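Local coordinates for protein L-lysine 6-monooxygenase involved in desferrioxamine biosynthesis (PDB 5O8R) that uses FAD and NADPH to hydroxylate the side-chain amino group of L-lysine, probably an early step in making the siderophore desferrioxamine, at residues 194-199 / 331-336; 164-169 / 336-341; 225-230 / 302-307. All blocks are in the same frame, centred on the assembly; numbering follows the deposited sequence.

From the N terminus the chain first reaches 164-169, the opening half of contact 2, in the loop after strand 162-163. After edge strand 177-178 it reaches the inner strand 194-198 of the parallel sheet, where 194-199 opens contact 1, and it leaves the neighbouring strand at 225-230, which opens contact 3. The loops close in reverse order: contact 3 at 302-307, contact 1 at 331-336, contact 2 at 336-341. The three are therefore nested, with none crossing, and contacts 1 and 2 share Leu-336. Contacts 1 and 3 join the parallel sheet to the three-stranded antiparallel one; contact 2 ties the end of strand 335-338 to the earlier loop. All three meet at bound NADP.

Contact 1 (194-199 / 331-336). With NAP (NADP nicotinamide-adenine-dinucleotide phosphate), chain D.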
loop_
_atom_site.group_PDB
_atom_site.type_symbol
_atom_site.label_atom_id
_atom_site.label_comp_id
_atom_site.label_asym_id
_atom_site.label_seq_id
_atom_site.Cartn_x
_atom_site.Cartn_y
_atom_site.Cartn_z
ATOM N N SER A 194 24.142 -18.181 -20.178
ATOM C CA SER A 194 24.394 -17.580 -18.892
ATOM C C SER A 194 24.593 -16.035 -19.035
ATOM O O SER A 194 25.299 -15.580 -19.905
ATOM C CB SER A 194 25.621 -18.257 -18.288
ATOM O OG SER A 194 26.779 -17.472 -18.478
ATOM N N ILE A 195 23.959 -15.240 -18.183
ATOM C CA ILE A 195 24.076 -13.778 -18.225
ATOM C C ILE A 195 24.367 -13.296 -16.839
ATOM O O ILE A 195 23.882 -13.840 -15.896
ATOM C CB ILE A 195 22.756 -13.121 -18.636
ATOM C CG1 ILE A 195 22.220 -13.755 -19.917
ATOM C CG2 ILE A 195 22.965 -11.631 -18.816
ATOM C CD1 ILE A 195 20.845 -13.278 -20.335
ATOM N N THR A 196 25.116 -12.236 -16.715
ATOM C CA THR A 196 25.492 -11.737 -15.415
ATOM C C THR A 196 25.313 -10.271 -15.472
ATOM O O THR A 196 25.566 -9.681 -16.480
ATOM C CB THR A 196 26.961 -12.048 -15.183
ATOM O OG1 THR A 196 27.082 -13.455 -15.086
ATOM C CG2 THR A 196 27.494 -11.401 -13.948
ATOM N N VAL A 197 24.914 -9.671 -14.376
ATOM C CA VAL A 197 24.561 -8.271 -14.363
ATOM C C VAL A 197 25.388 -7.686 -13.306
ATOM O O VAL A 197 25.307 -8.132 -12.181
ATOM C CB VAL A 197 23.078 -8.076 -14.088
ATOM C CG1 VAL A 197 22.761 -6.624 -13.892
ATOM C CG2 VAL A 197 22.294 -8.561 -15.285
ATOM N N LEU A 198 26.224 -6.725 -13.681
ATOM C CA LEU A 198 27.276 -6.252 -12.810
ATOM C C LEU A 198 26.999 -4.816 -12.424
ATOM O O LEU A 198 26.866 -3.967 -13.284
ATOM C CB LEU A 198 28.598 -6.402 -13.505
ATOM C CG LEU A 198 29.679 -6.172 -12.450
ATOM C CD1 LEU A 198 30.655 -7.315 -12.358
ATOM C CD2 LEU A 198 30.417 -4.899 -12.758
ATOM N N GLY A 199 26.887 -4.556 -11.128
ATOM C CA GLY A 199 26.412 -3.254 -10.597
ATOM C C GLY A 199 25.036 -3.395 -9.959
ATOM O O GLY A 199 24.276 -4.255 -10.396
ATOM N N ARG A 331 34.154 -16.004 -11.073
ATOM C CA ARG A 331 32.889 -16.533 -11.553
ATOM C C ARG A 331 32.972 -16.402 -13.030
ATOM O O ARG A 331 33.837 -15.675 -13.521
ATOM C CB ARG A 331 31.706 -15.641 -11.117
ATOM C CG ARG A 331 31.548 -15.340 -9.632
ATOM C CD ARG A 331 31.140 -16.560 -8.825
ATOM N NE ARG A 331 29.954 -17.259 -9.326
ATOM C CZ ARG A 331 29.566 -18.453 -8.878
ATOM N NH1 ARG A 331 30.274 -19.090 -7.922
ATOM N NH2 ARG A 331 28.466 -19.020 -9.374
ATOM N N ARG A 332 32.046 -17.032 -13.736
ATOM C CA ARG A 332 32.096 -17.081 -15.176
ATOM C C ARG A 332 30.762 -16.710 -15.742
ATOM O O ARG A 332 29.862 -16.520 -14.986
ATOM C CB ARG A 332 32.641 -18.439 -15.593
ATOM C CG ARG A 332 34.123 -18.512 -15.146
ATOM C CD ARG A 332 34.828 -19.834 -15.200
ATOM N NE ARG A 332 34.779 -20.350 -16.541
ATOM C CZ ARG A 332 35.324 -21.493 -16.902
ATOM N NH1 ARG A 332 35.976 -22.243 -16.010
ATOM N NH2 ARG A 332 35.216 -21.880 -18.167
ATOM N N THR A 333 30.669 -16.473 -17.045
ATOM C CA THR A 333 29.431 -15.976 -17.680
ATOM C C THR A 333 29.696 -15.732 -19.174
ATOM O O THR A 333 30.748 -15.222 -19.535
ATOM C CB THR A 333 28.911 -14.632 -17.054
ATOM O OG1 THR A 333 27.558 -14.298 -17.493
ATOM C CG2 THR A 333 29.914 -13.473 -17.338
ATOM N N GLU A 334 28.734 -16.078 -20.021
ATOM C CA GLU A 334 28.839 -15.809 -21.422
ATOM C C GLU A 334 28.455 -14.365 -21.601
ATOM O O GLU A 334 29.291 -13.539 -21.927
ATOM C CB GLU A 334 27.954 -16.763 -22.229
ATOM C CG GLU A 334 28.396 -18.216 -22.077
ATOM C CD GLU A 334 27.720 -19.165 -23.052
ATOM O OE1 GLU A 334 26.743 -18.716 -23.714
ATOM O OE2 GLU A 334 28.173 -20.354 -23.138
ATOM N N GLY A 335 27.192 -14.053 -21.346
ATOM C CA GLY A 335 26.693 -12.667 -21.388
ATOM C C GLY A 335 27.131 -11.839 -20.198
ATOM O O GLY A 335 27.395 -12.346 -19.117
ATOM N N LEU A 336 27.216 -10.551 -20.413
ATOM C CA LEU A 336 27.686 -9.646 -19.384
ATOM C C LEU A 336 27.092 -8.240 -19.591
ATOM O O LEU A 336 27.375 -7.608 -20.583
ATOM C CB LEU A 336 29.192 -9.585 -19.371
ATOM C CG LEU A 336 29.657 -8.515 -18.427
ATOM C CD1 LEU A 336 29.179 -8.795 -17.019
ATOM C CD2 LEU A 336 31.160 -8.496 -18.410
HETATM P PA NAP D . 24.794 3.616 -10.427
HETATM O O1A NAP D . 25.902 4.680 -10.587
HETATM O O2A NAP D . 23.993 3.479 -9.119
HETATM O O5B NAP D . 25.297 2.141 -10.846
HETATM C C5B NAP D . 26.608 1.777 -10.446
HETATM C C4B NAP D . 26.615 0.419 -9.800
HETATM O O4B NAP D . 27.755 -0.142 -10.411
HETATM C C3B NAP D . 26.783 0.476 -8.265
HETATM O O3B NAP D . 26.085 -0.573 -7.518
HETATM C C2B NAP D . 28.307 0.443 -8.202
HETATM O O2B NAP D . 28.846 0.066 -6.916
HETATM C C1B NAP D . 28.595 -0.524 -9.350
HETATM N N9A NAP D . 30.025 -0.602 -9.747
HETATM C C8A NAP D . 30.897 0.349 -10.195
HETATM N N7A NAP D . 32.139 -0.215 -10.388
HETATM C C5A NAP D . 32.024 -1.512 -10.067
HETATM C C6A NAP D . 32.896 -2.676 -10.017
HETATM N N6A NAP D . 34.144 -2.492 -10.399
HETATM N N1A NAP D . 32.423 -3.880 -9.598
HETATM C C2A NAP D . 31.123 -4.062 -9.235
HETATM N N3A NAP D . 30.227 -3.039 -9.243
HETATM C C4A NAP D . 30.637 -1.776 -9.640
HETATM O O3 NAP D . 23.844 4.028 -11.670
HETATM P PN NAP D . 22.769 3.211 -12.550
HETATM O O1N NAP D . 23.123 3.544 -13.968
HETATM O O2N NAP D . 22.661 1.704 -12.117
HETATM O O5D NAP D . 21.446 4.128 -12.260
HETATM C C5D NAP D . 21.315 5.050 -11.151
HETATM C C4D NAP D . 21.920 6.435 -11.450
HETATM O O4D NAP D . 21.086 6.963 -12.466
HETATM C C3D NAP D . 21.941 7.407 -10.241
HETATM O O3D NAP D . 23.172 8.145 -9.999
HETATM C C2D NAP D . 20.778 8.344 -10.495
HETATM O O2D NAP D . 21.171 9.728 -10.518
HETATM C C1D NAP D . 20.196 7.897 -11.856
HETATM N N1N NAP D . 18.823 7.341 -11.856
HETATM C C2N NAP D . 18.450 6.526 -12.889
HETATM C C3N NAP D . 17.136 6.038 -12.939
HETATM C C7N NAP D . 16.648 5.134 -14.017
HETATM O O7N NAP D . 15.475 5.281 -14.418
HETATM N N7N NAP D . 17.513 4.208 -14.445
HETATM C C4N NAP D . 16.219 6.382 -11.945
HETATM C C5N NAP D . 16.622 7.210 -10.903
HETATM C C6N NAP D . 17.927 7.690 -10.886
HETATM P P2B NAP D . 28.908 1.112 -5.682
HETATM O O1X NAP D . 30.012 0.556 -4.779
HETATM O O2X NAP D . 27.507 1.120 -5.078
HETATM O O3X NAP D . 29.229 2.438 -6.348
HETATM O O HOH W 1 28.960 -14.461 -13.370
#
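Ser-194 and Thr-196 meet Thr-333, Glu-334 and Gly-335 in a buried, mainly polar contact where the chain turns from antiparallel strand 327-333 into strand 335-338, the parallel neighbour of strand 194-198. The turn is held at Ser-194 by two backbone amides. Gly-335 N donates to Ser-194 O at 2.8 Å, while Glu-334 N donates to the side-chain OG of Ser-194 at 2.9 Å with an N-H...O angle of 159°. A weak bond from Thr-196 N to Gly-335 O follows. Beyond it the threonine side chains cross at a slant, and their OG1 atoms lie 2.6 Å apart. With OG1 of Thr-333 anti to its backbone N (chi1 -168°), that hydroxyl also reaches Gly-335 O of its own segment, approaching in the carbonyl plane and bracing the turn from within. A water bridges Thr-196 OG1 to Arg-332 O, to which it donates at 2.8 Å. Strand 194-198 leads into the glycine-rich turn of a Rossmann-type dinucleotide fold, consistent with a GxGxxA sequence starting at Gly-199. There Gly-199 has a positive phi of 110° and its CA lies 3.4 Å from O4B of NADP; the hydrogen bonds to the cofactor come from Ser-200 N and Ser-203 N further along. Leu-198 serves two sides: its CB packs on CD1 of Leu-336 at 4.3 Å, and its CD2 lies 3.7 Å from C2A of the adenine. Thr-196 and Thr-333 both lean on Leu-318 of strand 315-322, so the antiparallel sheet covers this face. At the outer end Arg-332 pairs with Glu-315 and Glu-313, and its backbone N bonds Glu-432 of the second subunit.

Contact 2 (164-169 / 336-341). With NAP (NADP nicotinamide-adenine-dinucleotide phosphate), chain D.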
loop_
_atom_site.group_PDB
_atom_site.type_symbol
_atom_site.label_atom_id
_atom_site.label_comp_id
_atom_site.label_asym_id
_atom_site.label_seq_id
_atom_site.Cartn_x
_atom_site.Cartn_y
_atom_site.Cartn_z
ATOM N N TRP A 164 29.658 4.522 -18.611
ATOM C CA TRP A 164 30.940 4.174 -17.995
ATOM C C TRP A 164 31.030 2.715 -17.527
ATOM O O TRP A 164 30.029 2.141 -17.060
ATOM C CB TRP A 164 31.148 5.088 -16.827
ATOM C CG TRP A 164 32.416 4.908 -16.077
ATOM C CD1 TRP A 164 33.560 5.620 -16.234
ATOM C CD2 TRP A 164 32.653 3.997 -14.992
ATOM N NE1 TRP A 164 34.505 5.200 -15.341
ATOM C CE2 TRP A 164 33.977 4.211 -14.557
ATOM C CE3 TRP A 164 31.873 3.020 -14.348
ATOM C CZ2 TRP A 164 34.557 3.476 -13.523
ATOM C CZ3 TRP A 164 32.440 2.299 -13.307
ATOM C CH2 TRP A 164 33.779 2.530 -12.906
ATOM N N SER A 165 32.246 2.146 -17.666
ATOM C CA SER A 165 32.584 0.759 -17.286
ATOM C C SER A 165 33.867 0.783 -16.521
ATOM O O SER A 165 34.633 1.690 -16.696
ATOM C CB SER A 165 32.813 -0.121 -18.508
ATOM O OG SER A 165 31.831 0.111 -19.503
ATOM N N PRO A 166 34.135 -0.223 -15.680
ATOM C CA PRO A 166 35.402 -0.149 -14.918
ATOM C C PRO A 166 36.556 -0.236 -15.847
ATOM O O PRO A 166 36.451 -0.926 -16.851
ATOM C CB PRO A 166 35.382 -1.397 -14.039
ATOM C CG PRO A 166 33.967 -1.867 -14.058
ATOM C CD PRO A 166 33.347 -1.419 -15.345
ATOM N N ALA A 167 37.636 0.454 -15.503
ATOM C CA ALA A 167 38.844 0.543 -16.334
ATOM C C ALA A 167 39.244 -0.805 -16.900
ATOM O O ALA A 167 39.372 -0.994 -18.126
ATOM C CB ALA A 167 39.989 1.096 -15.494
ATOM N N CYS A 168 39.354 -1.765 -15.986
ATOM C CA CYS A 168 39.758 -3.110 -16.325
ATOM C C CYS A 168 38.941 -3.780 -17.478
ATOM O O CYS A 168 39.306 -4.843 -17.935
ATOM C CB CYS A 168 39.711 -3.960 -15.061
ATOM S SG CYS A 168 38.080 -4.640 -14.772
ATOM N N SER A 169 37.883 -3.152 -17.979
ATOM C CA SER A 169 37.043 -3.745 -19.004
ATOM C C SER A 169 37.232 -3.230 -20.438
ATOM O O SER A 169 36.686 -3.830 -21.396
ATOM C CB SER A 169 35.562 -3.644 -18.564
ATOM O OG SER A 169 35.004 -2.357 -18.738
ATOM N N LEU A 336 27.216 -10.551 -20.413
ATOM C CA LEU A 336 27.686 -9.646 -19.384
ATOM C C LEU A 336 27.092 -8.240 -19.591
ATOM O O LEU A 336 27.375 -7.608 -20.583
ATOM C CB LEU A 336 29.192 -9.585 -19.371
ATOM C CG LEU A 336 29.657 -8.515 -18.427
ATOM C CD1 LEU A 336 29.179 -8.795 -17.019
ATOM C CD2 LEU A 336 31.160 -8.496 -18.410
ATOM N N VAL A 337 26.257 -7.777 -18.657
ATOM C CA VAL A 337 25.605 -6.494 -18.740
ATOM C C VAL A 337 26.271 -5.693 -17.685
ATOM O O VAL A 337 26.230 -6.061 -16.511
ATOM C CB VAL A 337 24.113 -6.582 -18.468
ATOM C CG1 VAL A 337 23.502 -5.208 -18.403
ATOM C CG2 VAL A 337 23.430 -7.386 -19.573
ATOM N N MET A 338 26.925 -4.619 -18.117
ATOM C CA MET A 338 27.752 -3.836 -17.253
ATOM C C MET A 338 26.941 -2.592 -16.851
ATOM O O MET A 338 26.835 -1.639 -17.595
ATOM C CB MET A 338 28.997 -3.489 -17.995
ATOM C CG MET A 338 30.009 -2.853 -17.075
ATOM S SD MET A 338 31.037 -4.073 -16.274
ATOM C CE MET A 338 31.702 -4.911 -17.706
ATOM N N ALA A 339 26.357 -2.627 -15.656
ATOM C CA ALA A 339 25.308 -1.692 -15.239
ATOM C C ALA A 339 25.952 -0.791 -14.227
ATOM O O ALA A 339 25.479 -0.634 -13.088
ATOM C CB ALA A 339 24.118 -2.462 -14.648
ATOM N N THR A 340 27.042 -0.184 -14.669
ATOM C CA THR A 340 27.999 0.494 -13.778
ATOM C C THR A 340 27.913 1.991 -13.853
ATOM O O THR A 340 28.719 2.684 -13.226
ATOM C CB THR A 340 29.444 0.069 -14.095
ATOM O OG1 THR A 340 29.678 0.123 -15.515
ATOM C CG2 THR A 340 29.640 -1.338 -13.645
ATOM N N GLY A 341 26.943 2.492 -14.612
ATOM C CA GLY A 341 26.604 3.893 -14.551
ATOM C C GLY A 341 27.159 4.824 -15.615
ATOM O O GLY A 341 27.314 4.438 -16.788
HETATM P PA NAP D . 24.794 3.616 -10.427
HETATM O O1A NAP D . 25.902 4.680 -10.587
HETATM O O2A NAP D . 23.993 3.479 -9.119
HETATM O O5B NAP D . 25.297 2.141 -10.846
HETATM C C5B NAP D . 26.608 1.777 -10.446
HETATM C C4B NAP D . 26.615 0.419 -9.800
HETATM O O4B NAP D . 27.755 -0.142 -10.411
HETATM C C3B NAP D . 26.783 0.476 -8.265
HETATM O O3B NAP D . 26.085 -0.573 -7.518
HETATM C C2B NAP D . 28.307 0.443 -8.202
HETATM O O2B NAP D . 28.846 0.066 -6.916
HETATM C C1B NAP D . 28.595 -0.524 -9.350
HETATM N N9A NAP D . 30.025 -0.602 -9.747
HETATM C C8A NAP D . 30.897 0.349 -10.195
HETATM N N7A NAP D . 32.139 -0.215 -10.388
HETATM C C5A NAP D . 32.024 -1.512 -10.067
HETATM C C6A NAP D . 32.896 -2.676 -10.017
HETATM N N6A NAP D . 34.144 -2.492 -10.399
HETATM N N1A NAP D . 32.423 -3.880 -9.598
HETATM C C2A NAP D . 31.123 -4.062 -9.235
HETATM N N3A NAP D . 30.227 -3.039 -9.243
HETATM C C4A NAP D . 30.637 -1.776 -9.640
HETATM O O3 NAP D . 23.844 4.028 -11.670
HETATM P PN NAP D . 22.769 3.211 -12.550
HETATM O O1N NAP D . 23.123 3.544 -13.968
HETATM O O2N NAP D . 22.661 1.704 -12.117
HETATM O O5D NAP D . 21.446 4.128 -12.260
HETATM C C5D NAP D . 21.315 5.050 -11.151
HETATM C C4D NAP D . 21.920 6.435 -11.450
HETATM O O4D NAP D . 21.086 6.963 -12.466
HETATM C C3D NAP D . 21.941 7.407 -10.241
HETATM O O3D NAP D . 23.172 8.145 -9.999
HETATM C C2D NAP D . 20.778 8.344 -10.495
HETATM O O2D NAP D . 21.171 9.728 -10.518
HETATM C C1D NAP D . 20.196 7.897 -11.856
HETATM N N1N NAP D . 18.823 7.341 -11.856
HETATM C C2N NAP D . 18.450 6.526 -12.889
HETATM C C3N NAP D . 17.136 6.038 -12.939
HETATM C C7N NAP D . 16.648 5.134 -14.017
HETATM O O7N NAP D . 15.475 5.281 -14.418
HETATM N N7N NAP D . 17.513 4.208 -14.445
HETATM C C4N NAP D . 16.219 6.382 -11.945
HETATM C C5N NAP D . 16.622 7.210 -10.903
HETATM C C6N NAP D . 17.927 7.690 -10.886
HETATM P P2B NAP D . 28.908 1.112 -5.682
HETATM O O1X NAP D . 30.012 0.556 -4.779
HETATM O O2X NAP D . 27.507 1.120 -5.078
HETATM O O3X NAP D . 29.229 2.438 -6.348
#
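Two hydrogen bonds tie Trp-164 to the segment 336-341. Its carbonyl O accepts from OG1 of Thr-340 at 2.6 Å, the donor tilted 16° from the carbonyl plane, and its N donates to Gly-341 O at 3.0 Å. Gly-341 O also accepts from NE2 of His-178. Ala-339, Thr-340 and Gly-341 begin the ATGY sequence familiar from N-hydroxylating flavin monooxygenases; they follow strand 335-338 of the Rossmann-type sheet and pass beside NADP. The loop 164-169, which follows strand 162-163, is thus fastened to the end of that strand next to the cofactor. Thr-340 carries its hydroxyl between its own backbone N and carbonyl carbon (chi1 47°), which sends OG1 to the loop while CG2 is left beside the ribose of NADP, 3.9 Å from O4B. The indole of Trp-164 stands at about a right angle to this side chain, with CZ3 3.8 Å from Thr-340 CB. Its rim points at the adenine: N7A lies near the ring plane, 3.9 Å from CZ3, while the ring of His-343 also meets the indole. Pro-166 CG meets the same base at its exocyclic amino group N6A. Further from the cofactor, Met-338 bends at chi2 and chi3 to lie along the loop. Its CG lies by CB of Ser-165, its SD is 3.6 Å from CD of Pro-166, and Phe-176 packs on the same methionine. In the loop itself Pro-166 O accepts from both N and OG of Ser-169, at the start of a 3-10 segment. There the methyl CE of Met-338 comes 4.2 Å from Ser-169 CB.

Contact 3 (225-230 / 302-307); sequences ITRAPR and HSELTD. With NAP (NADP nicotinamide-adenine-dinucleotide phosphate), chain D.
Thr-226, Ala-228 and Pro-229 pack tightly on His-302 and Ser-303 at the start of strand 303-311. Ser-303 N donates to Thr-226 O at 2.8 Å, and His-302 N to Ala-228 O at 2.7 Å. CA of Pro-229 lies over one face of the imidazole, a CH-pi contact 3.6 Å from its centroid, and Tyr-251 of the second subunit packs against His-302. OG1 of Thr-226 accepts from Ala-228 N, an ST turn, and bonds Ser-200. In a Rossmann-type fold, the loop after the second strand of the motif, here 221-225, commonly recognises the 2'-phosphate that distinguishes NADP from NAD. That task falls to the looser, partly exposed cofactor side, where Arg-227 and Glu-304 run alongside each other in the same direction. They end in a salt bridge, NE to OE2 at 2.8 Å and nearly straight (171°). OE2 sits in the guanidinium plane but is met on its anti side, somewhat out of the carboxylate plane, and the two flat groups stand 82° apart. Bends at chi2 and chi3 fold the arginine back over the adenine, so one guanidinium face covers C5A and N7A, while NH1 donates to O1X of the 2'-phosphate at 3.0 Å. Glu-304 probably helps to hold the guanidinium toward the phosphate. Leu-305 N adds a bond to adenine N1A at 3.2 Å.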
loop_
_atom_site.group_PDB
_atom_site.type_symbol
_atom_site.label_atom_id
_atom_site.label_comp_id
_atom_site.label_asym_id
_atom_site.label_seq_id
_atom_site.Cartn_x
_atom_site.Cartn_y
_atom_site.Cartn_z
ATOM N N ILE A 225 25.936 -9.475 -9.602
ATOM C CA ILE A 225 27.103 -9.267 -8.732
ATOM C C ILE A 225 27.300 -7.794 -8.618
ATOM O O ILE A 225 27.262 -7.124 -9.647
ATOM C CB ILE A 225 28.402 -9.795 -9.395
ATOM C CG1 ILE A 225 28.455 -11.306 -9.362
ATOM C CG2 ILE A 225 29.668 -9.213 -8.757
ATOM C CD1 ILE A 225 29.248 -11.874 -10.504
ATOM N N THR A 226 27.634 -7.318 -7.424
ATOM C CA THR A 226 27.931 -5.903 -7.214
ATOM C C THR A 226 28.978 -5.618 -6.122
ATOM O O THR A 226 29.211 -6.419 -5.246
ATOM C CB THR A 226 26.660 -5.155 -6.880
ATOM O OG1 THR A 226 26.981 -3.819 -6.507
ATOM C CG2 THR A 226 25.950 -5.838 -5.739
ATOM N N ARG A 227 29.588 -4.446 -6.204
ATOM C CA ARG A 227 30.611 -3.983 -5.254
ATOM C C ARG A 227 29.921 -3.581 -3.951
ATOM O O ARG A 227 30.504 -3.698 -2.872
ATOM C CB ARG A 227 31.376 -2.749 -5.841
ATOM C CG ARG A 227 32.756 -2.442 -5.244
ATOM C CD ARG A 227 33.065 -0.940 -5.123
ATOM N NE ARG A 227 33.697 -0.356 -6.325
ATOM C CZ ARG A 227 33.178 0.574 -7.148
ATOM N NH1 ARG A 227 31.974 1.086 -6.953
ATOM N NH2 ARG A 227 33.874 1.002 -8.205
ATOM N N ALA A 228 28.679 -3.095 -4.087
ATOM C CA ALA A 228 27.912 -2.534 -2.999
ATOM C C ALA A 228 27.712 -3.591 -1.966
ATOM O O ALA A 228 27.744 -4.771 -2.285
ATOM C CB ALA A 228 26.547 -2.066 -3.480
ATOM N N PRO A 229 27.499 -3.174 -0.719
ATOM C CA PRO A 229 27.314 -4.109 0.398
ATOM C C PRO A 229 25.992 -4.878 0.404
ATOM O O PRO A 229 25.938 -6.041 0.844
ATOM C CB PRO A 229 27.421 -3.208 1.624
ATOM C CG PRO A 229 27.178 -1.814 1.118
ATOM C CD PRO A 229 27.731 -1.794 -0.256
ATOM N N ARG A 230 24.951 -4.239 -0.092
ATOM C CA ARG A 230 23.620 -4.769 -0.013
ATOM C C ARG A 230 22.967 -4.330 -1.288
ATOM O O ARG A 230 23.420 -3.375 -1.935
ATOM C CB ARG A 230 22.872 -4.174 1.223
ATOM C CG ARG A 230 23.331 -4.711 2.585
ATOM C CD ARG A 230 23.078 -3.850 3.837
ATOM N NE ARG A 230 23.716 -2.540 3.717
ATOM C CZ ARG A 230 23.070 -1.376 3.599
ATOM N NH1 ARG A 230 21.747 -1.310 3.672
ATOM N NH2 ARG A 230 23.758 -0.244 3.434
ATOM N N HIS A 302 29.215 -7.070 -1.970
ATOM C CA HIS A 302 30.585 -6.644 -1.532
ATOM C C HIS A 302 31.746 -6.938 -2.490
ATOM O O HIS A 302 32.873 -7.040 -2.027
ATOM C CB HIS A 302 30.988 -7.241 -0.167
ATOM C CG HIS A 302 30.132 -6.815 0.977
ATOM N ND1 HIS A 302 29.138 -7.623 1.498
ATOM C CD2 HIS A 302 30.129 -5.674 1.712
ATOM C CE1 HIS A 302 28.579 -7.009 2.526
ATOM N NE2 HIS A 302 29.146 -5.820 2.665
ATOM N N SER A 303 31.497 -7.079 -3.792
ATOM C CA SER A 303 32.501 -7.614 -4.746
ATOM C C SER A 303 32.907 -6.647 -5.888
ATOM O O SER A 303 32.152 -6.404 -6.855
ATOM C CB SER A 303 32.030 -8.936 -5.361
ATOM O OG SER A 303 31.493 -9.798 -4.394
ATOM N N GLU A 304 34.134 -6.133 -5.769
ATOM C CA GLU A 304 34.751 -5.297 -6.783
ATOM C C GLU A 304 35.238 -6.176 -7.901
ATOM O O GLU A 304 35.842 -7.218 -7.646
ATOM C CB GLU A 304 35.933 -4.514 -6.192
ATOM C CG GLU A 304 36.613 -3.582 -7.197
ATOM C CD GLU A 304 37.052 -2.268 -6.602
ATOM O OE1 GLU A 304 38.174 -2.217 -6.072
ATOM O OE2 GLU A 304 36.279 -1.294 -6.673
ATOM N N LEU A 305 34.964 -5.753 -9.132
ATOM C CA LEU A 305 35.450 -6.427 -10.336
ATOM C C LEU A 305 36.786 -5.826 -10.637
ATOM O O LEU A 305 36.850 -4.698 -11.108
ATOM C CB LEU A 305 34.497 -6.210 -11.512
ATOM C CG LEU A 305 34.907 -6.845 -12.841
ATOM C CD1 LEU A 305 34.553 -8.311 -12.830
ATOM C CD2 LEU A 305 34.230 -6.190 -14.038
ATOM N N THR A 306 37.843 -6.582 -10.334
ATOM C CA THR A 306 39.255 -6.151 -10.448
ATOM C C THR A 306 39.937 -6.483 -11.806
ATOM O O THR A 306 40.668 -5.649 -12.339
ATOM C CB THR A 306 40.079 -6.823 -9.352
ATOM O OG1 THR A 306 39.908 -8.249 -9.438
ATOM C CG2 THR A 306 39.605 -6.362 -8.007
ATOM N N ASP A 307 39.697 -7.683 -12.342
ATOM C CA ASP A 307 40.174 -8.080 -13.670
ATOM C C ASP A 307 39.103 -8.882 -14.447
ATOM O O ASP A 307 38.168 -9.393 -13.875
ATOM C CB ASP A 307 41.479 -8.870 -13.531
ATOM C CG ASP A 307 42.617 -8.273 -14.367
ATOM O OD1 ASP A 307 43.545 -7.713 -13.747
ATOM O OD2 ASP A 307 42.566 -8.333 -15.627
HETATM P PA NAP D . 24.794 3.616 -10.427
HETATM O O1A NAP D . 25.902 4.680 -10.587
HETATM O O2A NAP D . 23.993 3.479 -9.119
HETATM O O5B NAP D . 25.297 2.141 -10.846
HETATM C C5B NAP D . 26.608 1.777 -10.446
HETATM C C4B NAP D . 26.615 0.419 -9.800
HETATM O O4B NAP D . 27.755 -0.142 -10.411
HETATM C C3B NAP D . 26.783 0.476 -8.265
HETATM O O3B NAP D . 26.085 -0.573 -7.518
HETATM C C2B NAP D . 28.307 0.443 -8.202
HETATM O O2B NAP D . 28.846 0.066 -6.916
HETATM C C1B NAP D . 28.595 -0.524 -9.350
HETATM N N9A NAP D . 30.025 -0.602 -9.747
HETATM C C8A NAP D . 30.897 0.349 -10.195
HETATM N N7A NAP D . 32.139 -0.215 -10.388
HETATM C C5A NAP D . 32.024 -1.512 -10.067
HETATM C C6A NAP D . 32.896 -2.676 -10.017
HETATM N N6A NAP D . 34.144 -2.492 -10.399
HETATM N N1A NAP D . 32.423 -3.880 -9.598
HETATM C C2A NAP D . 31.123 -4.062 -9.235
HETATM N N3A NAP D . 30.227 -3.039 -9.243
HETATM C C4A NAP D . 30.637 -1.776 -9.640
HETATM O O3 NAP D . 23.844 4.028 -11.670
HETATM P PN NAP D . 22.769 3.211 -12.550
HETATM O O1N NAP D . 23.123 3.544 -13.968
HETATM O O2N NAP D . 22.661 1.704 -12.117
HETATM O O5D NAP D . 21.446 4.128 -12.260
HETATM C C5D NAP D . 21.315 5.050 -11.151
HETATM C C4D NAP D . 21.920 6.435 -11.450
HETATM O O4D NAP D . 21.086 6.963 -12.466
HETATM C C3D NAP D . 21.941 7.407 -10.241
HETATM O O3D NAP D . 23.172 8.145 -9.999
HETATM C C2D NAP D . 20.778 8.344 -10.495
HETATM O O2D NAP D . 21.171 9.728 -10.518
HETATM C C1D NAP D . 20.196 7.897 -11.856
HETATM N N1N NAP D . 18.823 7.341 -11.856
HETATM C C2N NAP D . 18.450 6.526 -12.889
HETATM C C3N NAP D . 17.136 6.038 -12.939
HETATM C C7N NAP D . 16.648 5.134 -14.017
HETATM O O7N NAP D . 15.475 5.281 -14.418
HETATM N N7N NAP D . 17.513 4.208 -14.445
HETATM C C4N NAP D . 16.219 6.382 -11.945
HETATM C C5N NAP D . 16.622 7.210 -10.903
HETATM C C6N NAP D . 17.927 7.690 -10.886
HETATM P P2B NAP D . 28.908 1.112 -5.682
HETATM O O1X NAP D . 30.012 0.556 -4.779
HETATM O O2X NAP D . 27.507 1.120 -5.078
HETATM O O3X NAP D . 29.229 2.438 -6.348
#